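Local coordinates for high-affinity zinc uptake system protein znuA (Streptococcus suis, PDB 3MFQ), which probably captures zinc or related transition-metal ions outside the cell membrane and hands them to an ABC transporter as its solute-binding component, at residues 8-13 with 31-36; 79-84 with 117-122; 89-94 with 173-178; 165-170 with 225-230; 250-255 with 270-275. All blocks are in the same frame, centred on the assembly; numbering follows the deposited sequence.

Interaction 1 (8-13 with 31-36); sequences RVAVTT and DLLIPA
Arg8 and Asp31 meet along one side of two parallel strands, the arginine chain running past the carboxylate before its tip bonds to it. From CB the chain sets out with CG anti to the backbone N (chi1 -173°), which places Arg8 CG 3.6 Å from Asp31 OD2. Arg8 CD comes nearer still, 3.3 Å from Asp31 OD2. A bend at chi3 (-55°) then turns NE and CZ back past the same oxygen, so that Arg8 NH1 closes a salt bridge to Asp31 OD2 at 2.8 Å. The guanidinium and carboxylate planes are nearly perpendicular (84°), and this bond rests on NH1 alone. Asp31 OD1 has a long, weak ion pair with Lys52. Strands 8-11 and 29-32 belong to a beta-alpha-beta unit, with helix 14-24 as the crossover between them. Asp31 N donates to Val9 O, Asp31 O accepts Val11 N at 2.7 Å, and Val11 O in turn accepts Leu33 N at 2.7 Å. One further bond, from Ile34 N to Thr12 O, measures 2.7 Å. On the sheet face bearing Val11 and Leu32 the two side chains cross at about a right angle, Val11 CG2 lying 3.7 Å from Leu32 CD1.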
# COMPACT_ATOMS: atom_id res chain seq x y z
N ARG A 8 20.12 3.25 14.69
CA ARG A 8 18.76 3.76 14.68
C ARG A 8 18.32 4.06 13.25
O ARG A 8 18.90 4.90 12.56
CB ARG A 8 18.64 5.01 15.56
CG ARG A 8 17.22 5.53 15.75
CD ARG A 8 17.07 6.25 17.09
NE ARG A 8 17.47 5.40 18.20
CZ ARG A 8 16.72 4.43 18.72
NH1 ARG A 8 15.51 4.20 18.23
NH2 ARG A 8 17.17 3.71 19.73
N VAL A 9 17.27 3.38 12.81
CA VAL A 9 16.75 3.54 11.46
C VAL A 9 15.31 4.02 11.48
O VAL A 9 14.41 3.24 11.74
CB VAL A 9 16.83 2.20 10.68
CG1 VAL A 9 16.21 2.37 9.35
CG2 VAL A 9 18.25 1.72 10.61
N ALA A 10 15.11 5.29 11.15
CA ALA A 10 13.79 5.90 11.14
C ALA A 10 12.98 5.36 9.95
O ALA A 10 13.51 5.14 8.87
CB ALA A 10 13.91 7.39 11.09
N VAL A 11 11.70 5.12 10.18
CA VAL A 11 10.91 4.42 9.20
C VAL A 11 9.52 5.04 9.12
O VAL A 11 8.84 5.19 10.13
CB VAL A 11 10.86 2.90 9.49
CG1 VAL A 11 12.22 2.38 9.99
CG2 VAL A 11 9.75 2.57 10.48
N THR A 12 9.13 5.43 7.91
CA THR A 12 7.92 6.22 7.72
C THR A 12 6.64 5.44 8.01
O THR A 12 5.84 5.84 8.85
CB THR A 12 7.85 6.84 6.31
OG1 THR A 12 8.14 5.83 5.33
CG2 THR A 12 8.86 7.96 6.18
N THR A 13 6.46 4.32 7.32
CA THR A 13 5.21 3.58 7.42
C THR A 13 5.40 2.19 8.02
O THR A 13 6.51 1.67 8.07
CB THR A 13 4.55 3.41 6.05
OG1 THR A 13 5.18 2.33 5.36
CG2 THR A 13 4.68 4.69 5.24
N ASP A 31 12.48 3.26 14.28
CA ASP A 31 11.73 4.45 14.66
C ASP A 31 10.59 4.71 13.69
O ASP A 31 10.74 5.47 12.73
CB ASP A 31 12.66 5.67 14.72
CG ASP A 31 12.79 6.23 16.12
OD1 ASP A 31 11.88 6.97 16.55
OD2 ASP A 31 13.80 5.92 16.79
N LEU A 32 9.46 4.08 13.94
CA LEU A 32 8.29 4.28 13.09
C LEU A 32 7.71 5.66 13.31
O LEU A 32 7.43 6.06 14.44
CB LEU A 32 7.23 3.21 13.36
CG LEU A 32 5.94 3.40 12.57
CD1 LEU A 32 6.23 3.56 11.08
CD2 LEU A 32 4.99 2.23 12.80
N LEU A 33 7.53 6.40 12.21
CA LEU A 33 7.01 7.76 12.29
C LEU A 33 5.49 7.77 12.17
O LEU A 33 4.79 8.28 13.04
CB LEU A 33 7.63 8.62 11.19
CG LEU A 33 9.14 8.49 11.04
CD1 LEU A 33 9.67 9.61 10.17
CD2 LEU A 33 9.81 8.51 12.40
N ILE A 34 4.99 7.20 11.08
CA ILE A 34 3.56 7.16 10.82
C ILE A 34 2.95 5.88 11.40
O ILE A 34 3.19 4.79 10.89
CB ILE A 34 3.26 7.25 9.32
CG1 ILE A 34 4.00 8.43 8.69
CG2 ILE A 34 1.76 7.35 9.08
CD1 ILE A 34 3.77 8.59 7.21
N PRO A 35 2.15 6.02 12.47
CA PRO A 35 1.52 4.89 13.15
C PRO A 35 0.58 4.12 12.23
O PRO A 35 -0.16 4.73 11.47
CB PRO A 35 0.72 5.56 14.27
CG PRO A 35 1.37 6.89 14.47
CD PRO A 35 1.82 7.31 13.11
N ALA A 36 0.62 2.79 12.32
CA ALA A 36 -0.28 1.95 11.53
C ALA A 36 -1.71 2.43 11.70
O ALA A 36 -2.15 2.71 12.81
CB ALA A 36 -0.15 0.50 11.96

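Interaction 2 (79-84 with 117-122); sequences VAVSKN and AVASEE
A water links Lys83 to Glu122: it donates to Glu122 OE1 at 2.7 Å and accepts from Lys83 NZ at 3.1 Å. The charged ends do not meet directly, since Lys83 NZ and Glu122 OE1 are 5.4 Å apart; the opposite charges would nevertheless be expected to attract. The bridge lies at the border of a helix-on-sheet contact, in which helix 109-123 packs against the outermost strand 79-80 of the parallel sheet and the type I turn from Ala80 to Lys83 that follows it. Val118, which buries the largest area here, is the centre of the contact. With CG1 anti to its own backbone N (chi1 176°), its two methyls divide the work. Val118 CG1 lies 3.7 Å from Lys83 CD, against the aliphatic part of the lysine, and also meets Val79 CG1 at 4.0 Å. The other methyl, Val118 CG2, rests on the turn backbone, 3.5 Å from Val81 O. One helical turn on, Glu122 approaches Val79 from the opposite direction, the glutamate chain bending at chi2 to lie by the valine. Val81 CG1 touches Ala119 CB loosely, and both side chains also touch Met19 of helix 14-24. At the edge of the contact Val79 CG2 lies 3.6 Å from Glu122 OE2.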
# COMPACT_ATOMS: atom_id res chain seq x y z
N VAL A 79 16.55 7.56 2.39
CA VAL A 79 16.69 6.76 1.18
C VAL A 79 15.35 6.14 0.79
O VAL A 79 14.77 5.37 1.56
CB VAL A 79 17.70 5.61 1.38
CG1 VAL A 79 17.65 4.65 0.21
CG2 VAL A 79 19.10 6.17 1.58
N ALA A 80 14.87 6.48 -0.39
CA ALA A 80 13.63 5.90 -0.90
C ALA A 80 13.91 4.49 -1.38
O ALA A 80 14.82 4.26 -2.17
CB ALA A 80 13.07 6.75 -2.02
N VAL A 81 13.13 3.53 -0.89
CA VAL A 81 13.32 2.14 -1.26
C VAL A 81 12.94 1.91 -2.72
O VAL A 81 13.11 0.82 -3.25
CB VAL A 81 12.49 1.21 -0.37
CG1 VAL A 81 13.01 1.26 1.06
CG2 VAL A 81 11.03 1.60 -0.42
N SER A 82 12.44 2.96 -3.35
CA SER A 82 12.03 2.90 -4.75
C SER A 82 13.02 3.63 -5.65
O SER A 82 12.68 4.05 -6.75
CB SER A 82 10.64 3.52 -4.91
OG SER A 82 10.66 4.90 -4.56
N LYS A 83 14.25 3.78 -5.18
CA LYS A 83 15.25 4.53 -5.92
C LYS A 83 15.67 3.83 -7.21
O LYS A 83 16.15 4.47 -8.15
CB LYS A 83 16.47 4.81 -5.04
CG LYS A 83 16.97 3.60 -4.28
CD LYS A 83 18.26 3.92 -3.55
CE LYS A 83 19.37 4.28 -4.52
NZ LYS A 83 20.67 4.44 -3.82
N ASN A 84 15.49 2.51 -7.25
CA ASN A 84 15.91 1.72 -8.40
C ASN A 84 14.85 1.56 -9.48
O ASN A 84 15.16 1.16 -10.60
CB ASN A 84 16.40 0.34 -7.96
CG ASN A 84 17.89 0.30 -7.74
OD1 ASN A 84 18.52 1.32 -7.47
ND2 ASN A 84 18.47 -0.89 -7.86
N ALA A 117 15.25 -5.10 -1.76
CA ALA A 117 16.66 -5.14 -2.12
C ALA A 117 17.39 -3.89 -1.67
O ALA A 117 18.45 -3.97 -1.05
CB ALA A 117 16.82 -5.34 -3.62
N VAL A 118 16.83 -2.73 -1.99
CA VAL A 118 17.40 -1.45 -1.57
C VAL A 118 17.55 -1.41 -0.05
O VAL A 118 18.60 -1.03 0.47
CB VAL A 118 16.54 -0.26 -2.03
CG1 VAL A 118 17.11 1.04 -1.51
CG2 VAL A 118 16.44 -0.23 -3.55
N ALA A 119 16.49 -1.80 0.65
CA ALA A 119 16.49 -1.82 2.11
C ALA A 119 17.60 -2.72 2.63
O ALA A 119 18.30 -2.37 3.59
CB ALA A 119 15.15 -2.28 2.63
N SER A 120 17.75 -3.88 2.01
CA SER A 120 18.79 -4.82 2.39
C SER A 120 20.17 -4.18 2.26
O SER A 120 20.98 -4.25 3.18
CB SER A 120 18.72 -6.07 1.52
OG SER A 120 19.72 -6.99 1.87
N GLU A 121 20.43 -3.55 1.12
CA GLU A 121 21.74 -2.97 0.83
C GLU A 121 22.04 -1.74 1.68
O GLU A 121 23.18 -1.27 1.72
CB GLU A 121 21.85 -2.64 -0.66
CG GLU A 121 21.43 -3.79 -1.56
CD GLU A 121 21.82 -3.56 -3.01
OE1 GLU A 121 21.48 -4.41 -3.87
OE2 GLU A 121 22.46 -2.53 -3.30
N GLU A 122 21.02 -1.22 2.34
CA GLU A 122 21.19 -0.08 3.23
C GLU A 122 21.40 -0.52 4.68
O GLU A 122 22.07 0.16 5.45
CB GLU A 122 19.99 0.86 3.15
CG GLU A 122 20.00 1.76 1.93
CD GLU A 122 21.22 2.66 1.88
OE1 GLU A 122 22.07 2.46 0.99
OE2 GLU A 122 21.32 3.57 2.73
O HOH W 1 20.53 2.76 -1.22

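Interaction 3 (89-94 with 173-178); sequences DLNTMD and FNYFAA
The backbones of Asn91 and Tyr175 come closest, their CA atoms 7.2 Å apart, where the extended chain leading into strand 92-93 passes the first turn of helix 174-179. That strand pairs antiparallel with 100-101 in a small two-stranded sheet, so the contact sets a helix beside a beta ribbon and, as the two-lobed family fold suggests, spans from the N-terminal lobe to the C-terminal one. Tyr175 and Asn91 carry most of it. The Tyr175 CG is anti to the carbonyl carbon, and from there the ring reaches across to the ribbon, where Tyr175 OH accepts a fairly straight bond from Asn91 N at 2.8 Å (158° at the hydrogen). The same hydroxyl is bonded to Asp102 O, so a backbone donor and a backbone acceptor together fix it. Asp102 also has a backbone hydrogen bond with Asn91, which ties both sides of the ribbon to this one phenol. Beside the hydroxyl, Asn91 CB packs 3.4 Å from Tyr175 CZ. Asn91 ND2 stands over one ring face, displaced toward the rim, with the amide inclined 46° to the ring; it is 4.1 Å from Tyr175 CE1. At the ring edge, near its plane, Asp89 O lies 3.4 Å from Tyr175 CE1. Asn174, one residue earlier, has its amide only 23° from parallel to that of Asn91, yet the two are not bonded: Asn174 ND2 bonds instead to Asp102 OD2. What Asn91 OD1 meets is the aliphatic stem of its neighbour, Asn174 CB, 3.2 Å away.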
# COMPACT_ATOMS: atom_id res chain seq x y z
N ASP A 89 8.24 0.86 -14.95
CA ASP A 89 7.71 0.25 -13.74
C ASP A 89 6.59 1.11 -13.18
O ASP A 89 5.67 0.61 -12.52
CB ASP A 89 8.80 0.11 -12.68
CG ASP A 89 9.89 -0.85 -13.08
OD1 ASP A 89 9.72 -1.55 -14.10
OD2 ASP A 89 10.92 -0.91 -12.38
N LEU A 90 6.67 2.40 -13.44
CA LEU A 90 5.76 3.36 -12.82
C LEU A 90 4.37 3.31 -13.41
O LEU A 90 4.18 3.02 -14.59
CB LEU A 90 6.32 4.78 -12.95
CG LEU A 90 7.29 5.22 -11.86
CD1 LEU A 90 8.26 4.11 -11.49
CD2 LEU A 90 8.04 6.47 -12.29
N ASN A 91 3.38 3.57 -12.56
CA ASN A 91 2.02 3.80 -12.99
C ASN A 91 1.78 5.30 -12.96
O ASN A 91 2.12 5.96 -11.98
CB ASN A 91 1.04 3.10 -12.05
CG ASN A 91 0.23 2.02 -12.74
OD1 ASN A 91 -0.99 2.11 -12.85
ND2 ASN A 91 0.92 0.98 -13.21
N THR A 92 1.21 5.84 -14.03
CA THR A 92 1.04 7.29 -14.11
C THR A 92 -0.36 7.70 -14.55
O THR A 92 -0.89 7.20 -15.54
CB THR A 92 2.08 7.91 -15.06
OG1 THR A 92 3.39 7.71 -14.53
CG2 THR A 92 1.82 9.40 -15.21
N MET A 93 -0.96 8.62 -13.80
CA MET A 93 -2.27 9.15 -14.15
C MET A 93 -2.17 10.64 -14.43
O MET A 93 -1.07 11.18 -14.60
CB MET A 93 -3.28 8.89 -13.02
CG MET A 93 -4.69 8.57 -13.51
SD MET A 93 -4.92 6.85 -14.02
CE MET A 93 -6.56 6.91 -14.74
N ASP A 94 -3.31 11.31 -14.48
CA ASP A 94 -3.36 12.74 -14.77
C ASP A 94 -4.04 13.52 -13.65
O ASP A 94 -4.94 13.00 -12.98
CB ASP A 94 -4.07 12.99 -16.10
CG ASP A 94 -5.42 12.28 -16.19
OD1 ASP A 94 -6.11 12.44 -17.21
OD2 ASP A 94 -5.78 11.56 -15.24
N PHE A 173 -4.79 0.46 -6.04
CA PHE A 173 -4.56 -0.92 -6.44
C PHE A 173 -4.28 -1.06 -7.93
O PHE A 173 -4.51 -2.13 -8.50
CB PHE A 173 -5.76 -1.79 -6.05
CG PHE A 173 -6.03 -1.82 -4.57
CD1 PHE A 173 -6.91 -0.91 -3.99
CD2 PHE A 173 -5.42 -2.76 -3.76
CE1 PHE A 173 -7.16 -0.94 -2.63
CE2 PHE A 173 -5.67 -2.79 -2.40
CZ PHE A 173 -6.54 -1.88 -1.83
N ASN A 174 -3.80 0.01 -8.54
CA ASN A 174 -3.43 -0.03 -9.95
C ASN A 174 -2.33 -1.04 -10.21
O ASN A 174 -2.36 -1.76 -11.21
CB ASN A 174 -2.99 1.35 -10.44
CG ASN A 174 -4.15 2.27 -10.73
OD1 ASN A 174 -5.18 1.84 -11.23
ND2 ASN A 174 -3.99 3.55 -10.42
N TYR A 175 -1.36 -1.08 -9.31
CA TYR A 175 -0.26 -2.03 -9.44
C TYR A 175 -0.77 -3.44 -9.20
O TYR A 175 -0.28 -4.40 -9.80
CB TYR A 175 0.86 -1.68 -8.46
CG TYR A 175 1.59 -0.41 -8.81
CD1 TYR A 175 2.74 -0.43 -9.59
CD2 TYR A 175 1.14 0.83 -8.35
CE1 TYR A 175 3.41 0.73 -9.92
CE2 TYR A 175 1.81 2.00 -8.67
CZ TYR A 175 2.95 1.94 -9.45
OH TYR A 175 3.62 3.10 -9.77
N PHE A 176 -1.76 -3.57 -8.33
CA PHE A 176 -2.37 -4.86 -8.05
C PHE A 176 -3.13 -5.36 -9.26
O PHE A 176 -2.88 -6.46 -9.76
CB PHE A 176 -3.31 -4.75 -6.85
CG PHE A 176 -4.10 -6.00 -6.61
CD1 PHE A 176 -3.60 -7.02 -5.81
CD2 PHE A 176 -5.35 -6.16 -7.18
CE1 PHE A 176 -4.32 -8.17 -5.59
CE2 PHE A 176 -6.08 -7.31 -6.96
CZ PHE A 176 -5.57 -8.32 -6.16
N ALA A 177 -4.06 -4.54 -9.74
CA ALA A 177 -4.88 -4.89 -10.89
C ALA A 177 -4.02 -5.25 -12.09
O ALA A 177 -4.31 -6.20 -12.82
CB ALA A 177 -5.81 -3.74 -11.23
N ALA A 178 -2.95 -4.49 -12.28
CA ALA A 178 -2.05 -4.71 -13.40
C ALA A 178 -1.34 -6.06 -13.29
O ALA A 178 -0.97 -6.65 -14.30
CB ALA A 178 -1.03 -3.59 -13.48

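Interaction 4 (165-170 with 225-230); sequences YLVTPH and ERMKKL. With ZN (zinc ion), chain D.
Pro169 and Met227 cross at about a right angle, and the thioether chain curls past the proline and on toward Val167. Met227 leaves its helix with CG anti to the carbonyl carbon and bends again at chi2 and chi3 (-58° and -75°). These bends bring the sulfur against the proline backbone, Met227 SD being 3.7 Å from Pro169 CA, while Met227 CG faces Pro169 CG at 3.9 Å. Its methyl end carries on to the strand: Met227 CE lies 3.7 Å from Val167 CG1, the two side chains crossing at a slant. Leu230, one turn further along, meets the same valine methyl, with Leu230 CD2 4.2 Å from Val167 CG1.

Arg226 is oriented differently. Its chain is extended until a bend at chi3, and the guanidinium presents its edge, in plane, to the proline carbonyl. Arg226 NH1 donates to Pro169 O at 2.6 Å, but the approach is well above the carbonyl plane and the bond is not straight (131° at the hydrogen).

The next residue, His170, is a zinc ligand, and His170 NE2 binds the ion at 2.2 Å; His41, His104 and Asp254 complete the site. His170 ND1 is bonded to Glu219, a second-shell partner that probably fixes the ring's rotation. Thr168 OG1 also bonds to His170 O, 2.9 Å away, bracing the loop that leads to the ligand. Strand 165-167 lies beside strand 183-185, and Met227 and Leu230 also rest on Ile216 of strand 215-217, with Leu230 reaching helix 198-211.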
# COMPACT_ATOMS: atom_id res chain seq x y z
N TYR A 165 -13.51 -7.09 -11.09
CA TYR A 165 -13.64 -5.65 -10.95
C TYR A 165 -13.63 -5.24 -9.49
O TYR A 165 -14.53 -5.59 -8.72
CB TYR A 165 -14.93 -5.17 -11.62
CG TYR A 165 -14.91 -5.30 -13.12
CD1 TYR A 165 -15.30 -6.48 -13.74
CD2 TYR A 165 -14.50 -4.25 -13.92
CE1 TYR A 165 -15.29 -6.60 -15.11
CE2 TYR A 165 -14.48 -4.36 -15.30
CZ TYR A 165 -14.88 -5.54 -15.89
OH TYR A 165 -14.86 -5.65 -17.26
N LEU A 166 -12.60 -4.49 -9.11
CA LEU A 166 -12.42 -4.07 -7.72
C LEU A 166 -12.84 -2.62 -7.54
O LEU A 166 -12.47 -1.76 -8.33
CB LEU A 166 -10.96 -4.26 -7.32
CG LEU A 166 -10.57 -3.94 -5.87
CD1 LEU A 166 -11.35 -4.81 -4.91
CD2 LEU A 166 -9.08 -4.14 -5.68
N VAL A 167 -13.61 -2.36 -6.48
CA VAL A 167 -14.03 -1.00 -6.18
C VAL A 167 -13.54 -0.59 -4.80
O VAL A 167 -13.88 -1.21 -3.79
CB VAL A 167 -15.56 -0.85 -6.23
CG1 VAL A 167 -15.95 0.58 -5.92
CG2 VAL A 167 -16.08 -1.27 -7.60
N THR A 168 -12.73 0.47 -4.76
CA THR A 168 -12.12 0.92 -3.52
C THR A 168 -12.30 2.43 -3.37
O THR A 168 -12.58 3.12 -4.35
CB THR A 168 -10.63 0.57 -3.49
OG1 THR A 168 -9.95 1.25 -4.55
CG2 THR A 168 -10.44 -0.93 -3.67
N PRO A 169 -12.15 2.94 -2.14
CA PRO A 169 -12.30 4.37 -1.83
C PRO A 169 -11.39 5.28 -2.65
O PRO A 169 -11.80 6.39 -2.99
CB PRO A 169 -11.91 4.43 -0.35
CG PRO A 169 -12.25 3.09 0.18
CD PRO A 169 -11.93 2.13 -0.93
N HIS A 170 -10.18 4.83 -2.97
CA HIS A 170 -9.30 5.60 -3.84
C HIS A 170 -8.36 4.73 -4.65
O HIS A 170 -8.18 3.55 -4.36
CB HIS A 170 -8.53 6.67 -3.05
CG HIS A 170 -7.36 6.14 -2.28
ND1 HIS A 170 -7.50 5.40 -1.13
CD2 HIS A 170 -6.03 6.27 -2.49
CE1 HIS A 170 -6.31 5.08 -0.67
NE2 HIS A 170 -5.40 5.60 -1.47
N GLU A 225 -17.72 5.91 5.11
CA GLU A 225 -18.95 6.60 4.77
C GLU A 225 -19.02 6.84 3.27
O GLU A 225 -20.08 6.72 2.65
CB GLU A 225 -19.04 7.94 5.51
CG GLU A 225 -20.32 8.12 6.30
CD GLU A 225 -21.56 8.04 5.43
OE1 GLU A 225 -22.35 7.09 5.62
OE2 GLU A 225 -21.75 8.92 4.57
N ARG A 226 -17.87 7.17 2.69
CA ARG A 226 -17.78 7.44 1.26
C ARG A 226 -18.32 6.28 0.44
O ARG A 226 -18.98 6.49 -0.58
CB ARG A 226 -16.33 7.70 0.87
CG ARG A 226 -16.12 7.92 -0.61
CD ARG A 226 -14.66 7.83 -0.95
NE ARG A 226 -13.84 8.64 -0.05
CZ ARG A 226 -12.53 8.80 -0.18
NH1 ARG A 226 -11.88 8.20 -1.17
NH2 ARG A 226 -11.86 9.55 0.68
N MET A 227 -18.02 5.05 0.87
CA MET A 227 -18.46 3.87 0.14
C MET A 227 -19.93 3.56 0.41
O MET A 227 -20.59 2.91 -0.39
CB MET A 227 -17.58 2.66 0.47
CG MET A 227 -16.12 2.85 0.13
SD MET A 227 -15.83 3.24 -1.61
CE MET A 227 -16.09 1.64 -2.37
N LYS A 228 -20.43 4.03 1.55
CA LYS A 228 -21.84 3.85 1.86
C LYS A 228 -22.70 4.93 1.21
O LYS A 228 -23.88 4.73 0.95
CB LYS A 228 -22.07 3.80 3.37
CG LYS A 228 -21.72 2.46 3.98
CD LYS A 228 -22.38 2.26 5.33
CE LYS A 228 -22.22 0.82 5.81
NZ LYS A 228 -22.84 0.60 7.15
N LYS A 229 -22.09 6.08 0.95
CA LYS A 229 -22.73 7.11 0.15
C LYS A 229 -22.66 6.72 -1.32
O LYS A 229 -23.47 7.17 -2.14
CB LYS A 229 -22.06 8.47 0.37
CG LYS A 229 -22.73 9.33 1.43
CD LYS A 229 -24.10 9.81 0.97
CE LYS A 229 -24.80 10.63 2.05
NZ LYS A 229 -26.07 11.23 1.54
N LEU A 230 -21.69 5.87 -1.65
CA LEU A 230 -21.52 5.37 -3.00
C LEU A 230 -22.53 4.26 -3.27
O LEU A 230 -23.06 4.14 -4.37
CB LEU A 230 -20.10 4.84 -3.19
CG LEU A 230 -19.72 4.29 -4.56
CD1 LEU A 230 -19.86 5.37 -5.62
CD2 LEU A 230 -18.30 3.75 -4.54
ZN ZN D . -3.26 5.70 -1.09

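Interaction 5 (250-255 with 270-275); sequences ELFSDS and YKHNVK. With ZN (zinc ion), chain D.
Three hydrogen bonds fasten Glu250 and Phe252 to His272 and Asn273. The Asn273 side chain takes both polar groups of one residue: Asn273 OD1 accepts Phe252 N at 3.0 Å, and Asn273 ND2 donates to Phe252 O at 2.9 Å. These paired bonds meet the edge of the amide and probably fix its rotation. The preceding residue, His272, uses its ring edge, NE2 donating in plane to Glu250 O at 2.8 Å.

Among the rings, Phe252 and His272 lie obliquely, their centroids 4.8 Å apart and planes at 44°. Phe252 CE2 sits over one face of the imidazole; His272 has CG anti to the backbone N (chi1 170°), which sends the ring out toward the loop. An apolar contact adds to these: Leu251 CD2 lies 3.9 Å from Asn273 CB.

Two residues beyond Phe252 the loop supplies one ligand of the zinc site, Asp254, which binds the ion through both oxygens, Asp254 OD1 and OD2 each at 2.4 Å. The loop thus joins the metal site to helix 266-281, where Leu251 also touches Leu276 and Met277, while Val274 packs on helix 131-156.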
# COMPACT_ATOMS: atom_id res chain seq x y z
N GLU A 250 -11.79 -5.06 6.12
CA GLU A 250 -11.20 -3.87 5.53
C GLU A 250 -9.95 -4.22 4.73
O GLU A 250 -9.14 -5.03 5.16
CB GLU A 250 -10.86 -2.85 6.61
CG GLU A 250 -12.06 -2.17 7.24
CD GLU A 250 -11.65 -1.20 8.33
OE1 GLU A 250 -10.56 -1.39 8.91
OE2 GLU A 250 -12.41 -0.24 8.59
N LEU A 251 -9.82 -3.60 3.56
CA LEU A 251 -8.61 -3.72 2.77
C LEU A 251 -7.57 -2.76 3.32
O LEU A 251 -7.90 -1.66 3.77
CB LEU A 251 -8.89 -3.40 1.30
CG LEU A 251 -9.81 -4.33 0.52
CD1 LEU A 251 -10.05 -3.79 -0.87
CD2 LEU A 251 -9.23 -5.73 0.46
N PHE A 252 -6.31 -3.17 3.29
CA PHE A 252 -5.22 -2.28 3.66
C PHE A 252 -4.58 -1.74 2.40
O PHE A 252 -4.08 -2.50 1.57
CB PHE A 252 -4.18 -3.01 4.50
CG PHE A 252 -4.75 -3.74 5.68
CD1 PHE A 252 -5.12 -3.04 6.82
CD2 PHE A 252 -4.89 -5.11 5.66
CE1 PHE A 252 -5.64 -3.71 7.91
CE2 PHE A 252 -5.40 -5.78 6.75
CZ PHE A 252 -5.78 -5.08 7.88
N SER A 253 -4.60 -0.42 2.24
CA SER A 253 -3.99 0.20 1.07
C SER A 253 -2.76 1.00 1.47
O SER A 253 -1.67 0.78 0.93
CB SER A 253 -4.99 1.12 0.36
OG SER A 253 -5.21 2.30 1.10
N ASP A 254 -2.93 1.91 2.42
CA ASP A 254 -1.87 2.82 2.79
C ASP A 254 -1.28 2.52 4.16
O ASP A 254 -0.63 3.37 4.76
CB ASP A 254 -2.38 4.26 2.76
CG ASP A 254 -2.77 4.71 1.37
OD1 ASP A 254 -2.30 4.08 0.39
OD2 ASP A 254 -3.54 5.68 1.25
N SER A 255 -1.49 1.30 4.65
CA SER A 255 -0.97 0.92 5.95
C SER A 255 -1.19 -0.55 6.26
O SER A 255 -2.14 -1.16 5.78
CB SER A 255 -1.62 1.76 7.05
OG SER A 255 -1.18 1.34 8.34
N TYR A 270 -1.27 -8.88 2.86
CA TYR A 270 -1.55 -9.21 1.47
C TYR A 270 -2.59 -10.31 1.37
O TYR A 270 -3.58 -10.18 0.64
CB TYR A 270 -0.27 -9.66 0.79
CG TYR A 270 -0.12 -9.17 -0.62
CD1 TYR A 270 -1.01 -9.55 -1.61
CD2 TYR A 270 0.92 -8.31 -0.97
CE1 TYR A 270 -0.87 -9.10 -2.90
CE2 TYR A 270 1.07 -7.86 -2.26
CZ TYR A 270 0.17 -8.25 -3.22
OH TYR A 270 0.29 -7.81 -4.52
N LYS A 271 -2.35 -11.40 2.08
CA LYS A 271 -3.26 -12.54 2.07
C LYS A 271 -4.64 -12.10 2.53
O LYS A 271 -5.65 -12.44 1.92
CB LYS A 271 -2.74 -13.66 2.97
CG LYS A 271 -1.41 -14.25 2.53
CD LYS A 271 -0.98 -15.37 3.46
CE LYS A 271 0.35 -15.96 3.02
NZ LYS A 271 0.79 -17.06 3.93
N HIS A 272 -4.68 -11.32 3.61
CA HIS A 272 -5.92 -10.78 4.13
C HIS A 272 -6.71 -10.07 3.04
O HIS A 272 -7.91 -10.32 2.86
CB HIS A 272 -5.64 -9.82 5.28
CG HIS A 272 -6.84 -9.03 5.71
ND1 HIS A 272 -7.65 -9.44 6.75
CD2 HIS A 272 -7.36 -7.87 5.25
CE1 HIS A 272 -8.62 -8.55 6.91
NE2 HIS A 272 -8.47 -7.59 6.02
N ASN A 273 -6.04 -9.18 2.31
CA ASN A 273 -6.68 -8.47 1.22
C ASN A 273 -7.23 -9.43 0.17
O ASN A 273 -8.38 -9.32 -0.24
CB ASN A 273 -5.70 -7.48 0.58
CG ASN A 273 -5.51 -6.23 1.42
OD1 ASN A 273 -6.08 -6.10 2.51
ND2 ASN A 273 -4.72 -5.29 0.92
N VAL A 274 -6.39 -10.37 -0.26
CA VAL A 274 -6.76 -11.32 -1.29
C VAL A 274 -7.96 -12.18 -0.91
O VAL A 274 -8.94 -12.25 -1.66
CB VAL A 274 -5.58 -12.23 -1.66
CG1 VAL A 274 -6.06 -13.40 -2.49
CG2 VAL A 274 -4.52 -11.43 -2.41
N LYS A 275 -7.89 -12.84 0.24
CA LYS A 275 -9.00 -13.67 0.71
C LYS A 275 -10.30 -12.88 0.73
O LYS A 275 -11.36 -13.39 0.38
CB LYS A 275 -8.72 -14.23 2.11
CG LYS A 275 -7.63 -15.29 2.18
CD LYS A 275 -7.61 -15.95 3.56
CE LYS A 275 -6.45 -16.93 3.71
NZ LYS A 275 -6.50 -17.65 5.01
ZN ZN D . -3.26 5.70 -1.09

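Overall arrangement
From the N terminus, interaction 1 closes the first loop, a beta-alpha-beta unit, before any other opens. Interaction 2 then joins the outermost strand 79-80 of the same sheet to helix 109-123. Interaction 3 opens inside that loop and closes beyond it, so the two cross; interaction 4 likewise crosses interaction 3, opening before its second segment and closing at helix 225-235. Interaction 5 is a short final loop. Phe173 of interaction 3 packs on Thr168 of interaction 4 and Ser253 of interaction 5, and the last two share the zinc ion, their centres about 15 Å apart. Ala36 packs on Ser255, next to the zinc ligand Asp254, so interaction 1 touches interaction 5.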